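Long-range contacts in aspergillopepsin II heavy chain (Aspergillus niger var. macrosporus, PDB 1Y43), which forms the heavy chain of an acid protease of peptidase family G1, an endopeptidase that cleaves proteins and probably works as a glutamic peptidase: residues Val11-Asp16 with Val67-Lys72; Ala21-Gly26 with Gly98-Thr103; Tyr42-Asp47 with Gly94-Asp99. One frame throughout, in Å; residues are numbered along the deposited sequence.

Contact 1. Residues Val11-Asp16 with Val67-Lys72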
loop_
_atom_site.group_PDB
_atom_site.type_symbol
_atom_site.label_atom_id
_atom_site.label_comp_id
_atom_site.label_asym_id
_atom_site.label_seq_id
_atom_site.Cartn_x
_atom_site.Cartn_y
_atom_site.Cartn_z
ATOM N N VAL B 11 1.179 -1.844 -1.671
ATOM C CA VAL B 11 2.559 -2.315 -1.635
ATOM C C VAL B 11 3.285 -1.420 -2.632
ATOM O O VAL B 11 2.682 -0.906 -3.600
ATOM C CB VAL B 11 2.738 -3.810 -2.043
ATOM C CG1 VAL B 11 2.046 -4.702 -1.050
ATOM C CG2 VAL B 11 2.259 -4.053 -3.470
ATOM N N GLY B 12 4.562 -1.198 -2.392
ATOM C CA GLY B 12 5.295 -0.345 -3.297
ATOM C C GLY B 12 6.795 -0.400 -3.160
ATOM O O GLY B 12 7.340 -1.071 -2.275
ATOM N N ILE B 13 7.449 0.234 -4.125
ATOM C CA ILE B 13 8.897 0.358 -4.172
ATOM C C ILE B 13 9.217 1.859 -4.060
ATOM O O ILE B 13 8.614 2.686 -4.756
ATOM C CB ILE B 13 9.458 -0.186 -5.509
ATOM C CG1 ILE B 13 9.207 -1.701 -5.587
ATOM C CG2 ILE B 13 10.955 0.128 -5.637
ATOM C CD1 ILE B 13 9.625 -2.344 -6.910
ATOM N N ASP B 14 10.122 2.181 -3.138
ATOM C CA ASP B 14 10.602 3.537 -2.894
ATOM C C ASP B 14 9.631 4.495 -2.228
ATOM O O ASP B 14 8.546 4.091 -1.806
ATOM C CB ASP B 14 11.218 4.118 -4.172
ATOM C CG ASP B 14 12.464 3.350 -4.604
ATOM O OD1 ASP B 14 13.176 2.837 -3.723
ATOM O OD2 ASP B 14 12.722 3.252 -5.819
ATOM N N GLY B 15 10.082 5.722 -2.014
ATOM C CA GLY B 15 9.239 6.713 -1.372
ATOM C C GLY B 15 9.622 7.066 0.057
ATOM O O GLY B 15 9.159 8.082 0.569
ATOM N N ASP B 16 10.439 6.245 0.713
ATOM C CA ASP B 16 10.840 6.549 2.087
ATOM C C ASP B 16 12.217 7.216 2.105
ATOM O O ASP B 16 12.340 8.362 2.529
ATOM C CB ASP B 16 10.819 5.292 2.962
ATOM C CG ASP B 16 11.142 5.586 4.419
ATOM O OD1 ASP B 16 11.188 6.766 4.825
ATOM O OD2 ASP B 16 11.349 4.626 5.171
ATOM N N VAL B 67 3.820 -5.085 -7.363
ATOM C CA VAL B 67 4.474 -4.085 -8.216
ATOM C C VAL B 67 5.802 -4.731 -8.624
ATOM O O VAL B 67 6.424 -5.461 -7.848
ATOM C CB VAL B 67 4.751 -2.701 -7.553
ATOM C CG1 VAL B 67 3.447 -1.942 -7.332
ATOM C CG2 VAL B 67 5.558 -2.831 -6.278
ATOM N N GLU B 68 6.199 -4.505 -9.868
ATOM C CA GLU B 68 7.436 -5.052 -10.409
ATOM C C GLU B 68 8.113 -3.961 -11.230
ATOM O O GLU B 68 7.451 -3.240 -11.983
ATOM C CB GLU B 68 7.127 -6.244 -11.319
ATOM C CG GLU B 68 6.563 -7.478 -10.609
ATOM C CD GLU B 68 6.197 -8.613 -11.582
ATOM O OE1 GLU B 68 6.535 -8.505 -12.792
ATOM O OE2 GLU B 68 5.567 -9.615 -11.147
ATOM N N ALA B 69 9.429 -3.846 -11.089
ATOM C CA ALA B 69 10.201 -2.855 -11.833
ATOM C C ALA B 69 11.093 -3.596 -12.813
ATOM O O ALA B 69 11.873 -4.452 -12.402
ATOM C CB ALA B 69 11.063 -2.035 -10.884
ATOM N N THR B 70 10.955 -3.301 -14.097
ATOM C CA THR B 70 11.793 -3.935 -15.111
ATOM C C THR B 70 13.056 -3.093 -15.374
ATOM O O THR B 70 14.016 -3.546 -16.013
ATOM C CB THR B 70 10.998 -4.210 -16.414
ATOM O OG1 THR B 70 10.328 -3.019 -16.832
ATOM C CG2 THR B 70 9.965 -5.312 -16.180
ATOM N N SER B 71 13.032 -1.860 -14.896
ATOM C CA SER B 71 14.154 -0.941 -14.985
ATOM C C SER B 71 13.793 0.176 -14.006
ATOM O O SER B 71 12.723 0.138 -13.380
ATOM C CB SER B 71 14.334 -0.392 -16.409
ATOM O OG SER B 71 13.478 0.697 -16.680
ATOM N N LYS B 72 14.666 1.161 -13.850
ATOM C CA LYS B 72 14.371 2.264 -12.937
ATOM C C LYS B 72 13.253 3.177 -13.445
ATOM O O LYS B 72 12.736 4.001 -12.689
ATOM C CB LYS B 72 15.634 3.074 -12.634
ATOM C CG LYS B 72 16.618 2.330 -11.745
ATOM C CD LYS B 72 17.854 3.165 -11.529
ATOM C CE LYS B 72 18.906 2.445 -10.691
ATOM N NZ LYS B 72 20.261 3.050 -10.950
#
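I13 and V67 meet through aliphatic branches alone, CG1 of I13 lying 3.9 Å from CG2 of V67. The two side chains slide past one another in opposite directions, so each presents a flank to the other. V67 CG2 reaches in between the strands because it occupies the crowded position between its own backbone N and carbonyl carbon. There it also touches the backbone of the facing strand, 3.9 Å from G12 CA. The other branch, V67 CG1, rests 3.9 Å from the carbonyl O of V11, and V67 thus straddles three consecutive residues. I13 carries the contact onward: with CD1 anti along the side chain (chi2 176°), this terminal methyl extends to 4.2 Å from A69 CB.

The backbones themselves stay apart. Their closest CA atoms, G12 and V67, are 6.2 Å from each other, and the short strand axes approach to 7.3 Å at an angle of 15°, almost parallel. So spaced, and each pairing with other strands, they belong to two sheets packed face to face, as in the beta sandwich of this family and its concanavalin-like clan. The 199 Å² buried is mostly aliphatic. Just beyond I13, the carboxylate of D14 accepts four backbone N-H groups: OD2 those of C101 and E102, OD1 those of T103 and N104.

Around this contact, strand 4-13 is hydrogen-bonded to strand 22-32, whose L23 and T25 also pack on V67. Strand 62-69 pairs with strand 74-81, and at V67 and E68 its sheet continues antiparallel into a strand of the second protein chain.

Contact 2. Residues Ala21-Gly26 with Gly98-Thr103; sequences AILQTG and GDLCET
L100 meets A21 through a single methyl, CD2, which stops 4.0 Å from A21 CB. CG of the leucine stands anti to the carbonyl carbon, beside the backbone N (chi1 -65°), and chi2 of 174° puts CD1 anti, on the side of strand 62-69 and A69, leaving CD2 as the branch turned to A21 and L23. Although the CB of L100 leaves its backbone at an angle to strand 22-26, the end of the side chain thus comes back to it. CD2 sits over the start of the strand, 4.1 Å from the backbone N of L23 and 4.2 Å from L23 CB.

L23 meets CD2 chiefly with CB. Its CG is anti to its own N (chi1 164°), which turns CG and its methyls toward V67. A21, having no torsion to adjust, is placed by its backbone alone: its CB points into the loop and lies 3.7 Å from G98 O and equally 3.7 Å from D99 O. Those two residues press on the alanine with main-chain atoms, while the D99 side chain heads away. The backbones close to 5.0 Å between the A21 and G98 CA atoms, where G98 has no side chain.

The loop between strands 86-92 and 104-114 here closes over the end of strand 22-32, the sheet neighbour of 4-13 and 35-45. Since the contact is almost wholly aliphatic carbon against aliphatic carbon and main-chain atoms, burying 191 Å², it supplies shape and dispersion forces; the fastening of the loop includes the C18-C101 disulfide, directly after L100, and the bonds from T20 and D14.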
loop_
_atom_site.group_PDB
_atom_site.type_symbol
_atom_site.label_atom_id
_atom_site.label_comp_id
_atom_site.label_asym_id
_atom_site.label_seq_id
_atom_site.Cartn_x
_atom_site.Cartn_y
_atom_site.Cartn_z
ATOM N N ALA B 21 10.629 8.911 -6.764
ATOM C CA ALA B 21 9.487 8.166 -7.287
ATOM C C ALA B 21 8.989 7.121 -6.320
ATOM O O ALA B 21 9.654 6.801 -5.332
ATOM C CB ALA B 21 9.855 7.483 -8.593
ATOM N N ILE B 22 7.785 6.638 -6.606
ATOM C CA ILE B 22 7.156 5.567 -5.859
ATOM C C ILE B 22 6.306 4.799 -6.853
ATOM O O ILE B 22 5.487 5.391 -7.560
ATOM C CB ILE B 22 6.169 6.018 -4.761
ATOM C CG1 ILE B 22 6.750 7.122 -3.887
ATOM C CG2 ILE B 22 5.802 4.804 -3.897
ATOM C CD1 ILE B 22 5.838 7.537 -2.747
ATOM N N LEU B 23 6.555 3.500 -6.961
ATOM C CA LEU B 23 5.759 2.630 -7.820
ATOM C C LEU B 23 4.867 1.912 -6.794
ATOM O O LEU B 23 5.365 1.143 -5.954
ATOM C CB LEU B 23 6.645 1.629 -8.576
ATOM C CG LEU B 23 5.940 0.426 -9.220
ATOM C CD1 LEU B 23 4.801 0.859 -10.148
ATOM C CD2 LEU B 23 6.955 -0.406 -9.974
ATOM N N GLN B 24 3.554 2.134 -6.870
ATOM C CA GLN B 24 2.655 1.555 -5.876
ATOM C C GLN B 24 1.287 1.222 -6.443
ATOM O O GLN B 24 0.874 1.750 -7.477
ATOM C CB GLN B 24 2.469 2.554 -4.734
ATOM C CG GLN B 24 2.084 3.936 -5.245
ATOM C CD GLN B 24 2.026 5.009 -4.167
ATOM O OE1 GLN B 24 1.968 4.737 -2.965
ATOM N NE2 GLN B 24 1.994 6.230 -4.640
ATOM N N THR B 25 0.613 0.288 -5.789
ATOM C CA THR B 25 -0.716 -0.121 -6.212
ATOM C C THR B 25 -1.449 -0.606 -4.975
ATOM O O THR B 25 -0.843 -1.193 -4.064
ATOM C CB THR B 25 -0.676 -1.199 -7.317
ATOM O OG1 THR B 25 -1.962 -1.270 -7.952
ATOM C CG2 THR B 25 -0.332 -2.585 -6.745
ATOM N N GLY B 26 -2.747 -0.330 -4.911
ATOM C CA GLY B 26 -3.503 -0.745 -3.752
ATOM C C GLY B 26 -4.987 -0.495 -3.849
ATOM O O GLY B 26 -5.539 -0.301 -4.933
ATOM N N GLY B 98 9.470 9.857 -12.965
ATOM C CA GLY B 98 10.496 9.721 -11.948
ATOM C C GLY B 98 11.212 8.386 -11.956
ATOM O O GLY B 98 10.615 7.341 -12.235
ATOM N N ASP B 99 12.502 8.420 -11.651
ATOM C CA ASP B 99 13.318 7.213 -11.619
ATOM C C ASP B 99 13.348 6.599 -10.243
ATOM O O ASP B 99 13.529 7.292 -9.252
ATOM C CB ASP B 99 14.767 7.507 -12.026
ATOM C CG ASP B 99 14.912 7.816 -13.496
ATOM O OD1 ASP B 99 13.998 7.486 -14.284
ATOM O OD2 ASP B 99 15.944 8.409 -13.868
ATOM N N LEU B 100 13.193 5.279 -10.193
ATOM C CA LEU B 100 13.245 4.555 -8.938
ATOM C C LEU B 100 14.699 4.422 -8.493
ATOM O O LEU B 100 15.609 4.489 -9.316
ATOM C CB LEU B 100 12.709 3.142 -9.137
ATOM C CG LEU B 100 11.241 3.003 -9.501
ATOM C CD1 LEU B 100 10.944 1.533 -9.799
ATOM C CD2 LEU B 100 10.397 3.522 -8.345
ATOM N N CYS B 101 14.919 4.288 -7.189
ATOM C CA CYS B 101 16.262 4.039 -6.654
ATOM C C CYS B 101 16.336 2.540 -6.351
ATOM O O CYS B 101 17.418 1.968 -6.277
ATOM C CB CYS B 101 16.495 4.747 -5.321
ATOM S SG CYS B 101 16.153 6.512 -5.253
ATOM N N GLU B 102 15.167 1.940 -6.109
ATOM C CA GLU B 102 15.026 0.528 -5.754
ATOM C C GLU B 102 15.639 0.230 -4.384
ATOM O O GLU B 102 16.166 -0.859 -4.137
ATOM C CB GLU B 102 15.575 -0.381 -6.865
ATOM C CG GLU B 102 14.812 -0.216 -8.166
ATOM C CD GLU B 102 15.265 -1.145 -9.278
ATOM O OE1 GLU B 102 16.320 -1.801 -9.155
ATOM O OE2 GLU B 102 14.534 -1.217 -10.282
ATOM N N THR B 103 15.513 1.200 -3.475
ATOM C CA THR B 103 16.056 1.071 -2.130
ATOM C C THR B 103 15.024 0.800 -1.043
ATOM O O THR B 103 15.394 0.495 0.084
ATOM C CB THR B 103 16.924 2.296 -1.739
ATOM O OG1 THR B 103 16.148 3.488 -1.865
ATOM C CG2 THR B 103 18.155 2.390 -2.650
#

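Contact 3. Residues Tyr42-Asp47 with Gly94-Asp99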
loop_
_atom_site.group_PDB
_atom_site.type_symbol
_atom_site.label_atom_id
_atom_site.label_comp_id
_atom_site.label_asym_id
_atom_site.label_seq_id
_atom_site.Cartn_x
_atom_site.Cartn_y
_atom_site.Cartn_z
ATOM N N TYR B 42 -3.535 2.548 -9.144
ATOM C CA TYR B 42 -2.091 2.405 -9.344
ATOM C C TYR B 42 -1.512 3.809 -9.436
ATOM O O TYR B 42 -2.230 4.765 -9.746
ATOM C CB TYR B 42 -1.742 1.633 -10.625
ATOM C CG TYR B 42 -2.227 2.285 -11.900
ATOM C CD1 TYR B 42 -1.480 3.285 -12.531
ATOM C CD2 TYR B 42 -3.450 1.911 -12.462
ATOM C CE1 TYR B 42 -1.942 3.893 -13.691
ATOM C CE2 TYR B 42 -3.927 2.505 -13.619
ATOM C CZ TYR B 42 -3.168 3.496 -14.227
ATOM O OH TYR B 42 -3.646 4.087 -15.373
ATOM N N GLU B 43 -0.216 3.933 -9.184
ATOM C CA GLU B 43 0.433 5.225 -9.260
ATOM C C GLU B 43 1.934 5.108 -9.355
ATOM O O GLU B 43 2.545 4.263 -8.700
ATOM C CB GLU B 43 0.096 6.073 -8.021
ATOM C CG GLU B 43 0.854 7.412 -7.973
ATOM C CD GLU B 43 0.301 8.397 -6.947
ATOM O OE1 GLU B 43 -0.400 7.983 -5.996
ATOM O OE2 GLU B 43 0.553 9.608 -7.132
ATOM N N TRP B 44 2.512 5.901 -10.238
ATOM C CA TRP B 44 3.953 5.972 -10.345
ATOM C C TRP B 44 4.237 7.442 -10.006
ATOM O O TRP B 44 4.254 8.313 -10.886
ATOM C CB TRP B 44 4.471 5.615 -11.747
ATOM C CG TRP B 44 5.990 5.498 -11.802
ATOM C CD1 TRP B 44 6.918 6.443 -11.399
ATOM C CD2 TRP B 44 6.749 4.374 -12.244
ATOM N NE1 TRP B 44 8.184 5.962 -11.562
ATOM C CE2 TRP B 44 8.114 4.690 -12.078
ATOM C CE3 TRP B 44 6.406 3.112 -12.760
ATOM C CZ2 TRP B 44 9.144 3.795 -12.410
ATOM C CZ3 TRP B 44 7.426 2.225 -13.087
ATOM C CH2 TRP B 44 8.774 2.570 -12.910
ATOM N N TYR B 45 4.336 7.724 -8.712
ATOM C CA TYR B 45 4.608 9.070 -8.222
ATOM C C TYR B 45 5.894 9.563 -8.892
ATOM O O TYR B 45 6.851 8.803 -8.995
ATOM C CB TYR B 45 4.758 9.003 -6.699
ATOM C CG TYR B 45 5.154 10.296 -6.041
ATOM C CD1 TYR B 45 6.499 10.661 -5.927
ATOM C CD2 TYR B 45 4.188 11.158 -5.527
ATOM C CE1 TYR B 45 6.877 11.860 -5.310
ATOM C CE2 TYR B 45 4.551 12.360 -4.902
ATOM C CZ TYR B 45 5.897 12.706 -4.803
ATOM O OH TYR B 45 6.265 13.903 -4.212
ATOM N N PRO B 46 5.993 10.866 -9.227
ATOM C CA PRO B 46 5.050 11.978 -9.060
ATOM C C PRO B 46 3.844 12.135 -9.973
ATOM O O PRO B 46 3.175 13.168 -9.911
ATOM C CB PRO B 46 5.962 13.199 -9.110
ATOM C CG PRO B 46 6.917 12.818 -10.152
ATOM C CD PRO B 46 7.253 11.362 -9.809
ATOM N N ASP B 47 3.564 11.164 -10.833
ATOM C CA ASP B 47 2.369 11.246 -11.666
ATOM C C ASP B 47 1.180 10.977 -10.720
ATOM O O ASP B 47 1.364 10.526 -9.583
ATOM C CB ASP B 47 2.418 10.173 -12.761
ATOM C CG ASP B 47 1.421 10.415 -13.898
ATOM O OD1 ASP B 47 0.605 11.362 -13.854
ATOM O OD2 ASP B 47 1.459 9.628 -14.867
ATOM N N GLY B 94 7.542 3.054 -19.938
ATOM C CA GLY B 94 8.542 4.092 -19.831
ATOM C C GLY B 94 7.702 5.351 -19.813
ATOM O O GLY B 94 6.500 5.281 -19.507
ATOM N N ASN B 95 8.295 6.486 -20.177
ATOM C CA ASN B 95 7.583 7.763 -20.197
ATOM C C ASN B 95 7.099 8.149 -18.795
ATOM O O ASN B 95 6.145 8.919 -18.638
ATOM C CB ASN B 95 6.389 7.709 -21.180
ATOM C CG ASN B 95 6.822 7.465 -22.629
ATOM O OD1 ASN B 95 7.608 8.220 -23.198
ATOM N ND2 ASN B 95 6.295 6.415 -23.232
ATOM N N VAL B 96 7.775 7.638 -17.771
ATOM C CA VAL B 96 7.375 7.942 -16.409
ATOM C C VAL B 96 7.926 9.301 -15.992
ATOM O O VAL B 96 8.769 9.875 -16.684
ATOM C CB VAL B 96 7.806 6.836 -15.410
ATOM C CG1 VAL B 96 7.240 5.502 -15.854
ATOM C CG2 VAL B 96 9.313 6.771 -15.277
ATOM N N GLU B 97 7.477 9.794 -14.839
ATOM C CA GLU B 97 7.922 11.104 -14.373
ATOM C C GLU B 97 9.000 11.063 -13.295
ATOM O O GLU B 97 9.394 12.118 -12.772
ATOM C CB GLU B 97 6.723 11.912 -13.880
ATOM C CG GLU B 97 5.687 12.190 -14.968
ATOM C CD GLU B 97 4.509 13.003 -14.474
ATOM O OE1 GLU B 97 4.565 13.527 -13.335
ATOM O OE2 GLU B 97 3.518 13.121 -15.227
ATOM N N GLY B 98 9.470 9.857 -12.965
ATOM C CA GLY B 98 10.496 9.721 -11.948
ATOM C C GLY B 98 11.212 8.386 -11.956
ATOM O O GLY B 98 10.615 7.341 -12.235
ATOM N N ASP B 99 12.502 8.420 -11.651
ATOM C CA ASP B 99 13.318 7.213 -11.619
ATOM C C ASP B 99 13.348 6.599 -10.243
ATOM O O ASP B 99 13.529 7.292 -9.252
ATOM C CB ASP B 99 14.767 7.507 -12.026
ATOM C CG ASP B 99 14.912 7.816 -13.496
ATOM O OD1 ASP B 99 13.998 7.486 -14.284
ATOM O OD2 ASP B 99 15.944 8.409 -13.868
HETATM O O HOH W 1 5.211 8.823 -13.542
#
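W44 holds CG anti to its backbone N (chi1 -172°), which swings the indole across to residues 96-98; E97, extended beyond CG, reaches back over P46 and D47. V96 sets CG1 over one face of the indole, a CH-pi contact 3.9 Å from the centroid of the six-membered ring and 14° off its normal. At the ring edge W44 NE1 donates to G98 O at 2.9 Å, a bent bond (141° at the hydrogen) whose acceptor lies somewhat out of the ring plane. The strand ends in a type VI beta turn: the peptide before P46 is cis, and D47 N bonds to W44 O at 2.9 Å. The same W44 O accepts a hydrogen bond from a water, which in turn accepts from E97 N (water O to N 2.8 Å), bridging turn and loop. On the turn, P46 CG packs 3.8 Å from E97 CB. Beside it the carboxylates of D47 and E97 stack nearly parallel, D47 OD1 being 3.7 Å from E97 OE2. This like-charge approach would probably raise the affinity of one group for a proton; D47 OD1 is also hydrogen-bonded to Y50 OH.

Overall arrangement
The three contacts succeed one another along one end of the chain's beta structure. Centres of contacts 1 and 2 are about 4 Å apart, those of 2 and 3 about 8 Å, those of 1 and 3 about 10 Å. Strands 4-13, 22-32 and 35-45 are consecutive antiparallel neighbours in one sheet; between contacts 2 and 3 this pairing includes I22 O with Y45 N at 2.8 Å. Contacts 1 and 2 join where D14 OD2 lies 2.8 Å from both C101 N and E102 N, probable hydrogen bonds. The 94-103 loop serves contacts 2 and 3, which share G98 and D99. W44 touches all three: its CZ2 lies 3.7 Å from L100 CG and 3.6 Å from K72 O.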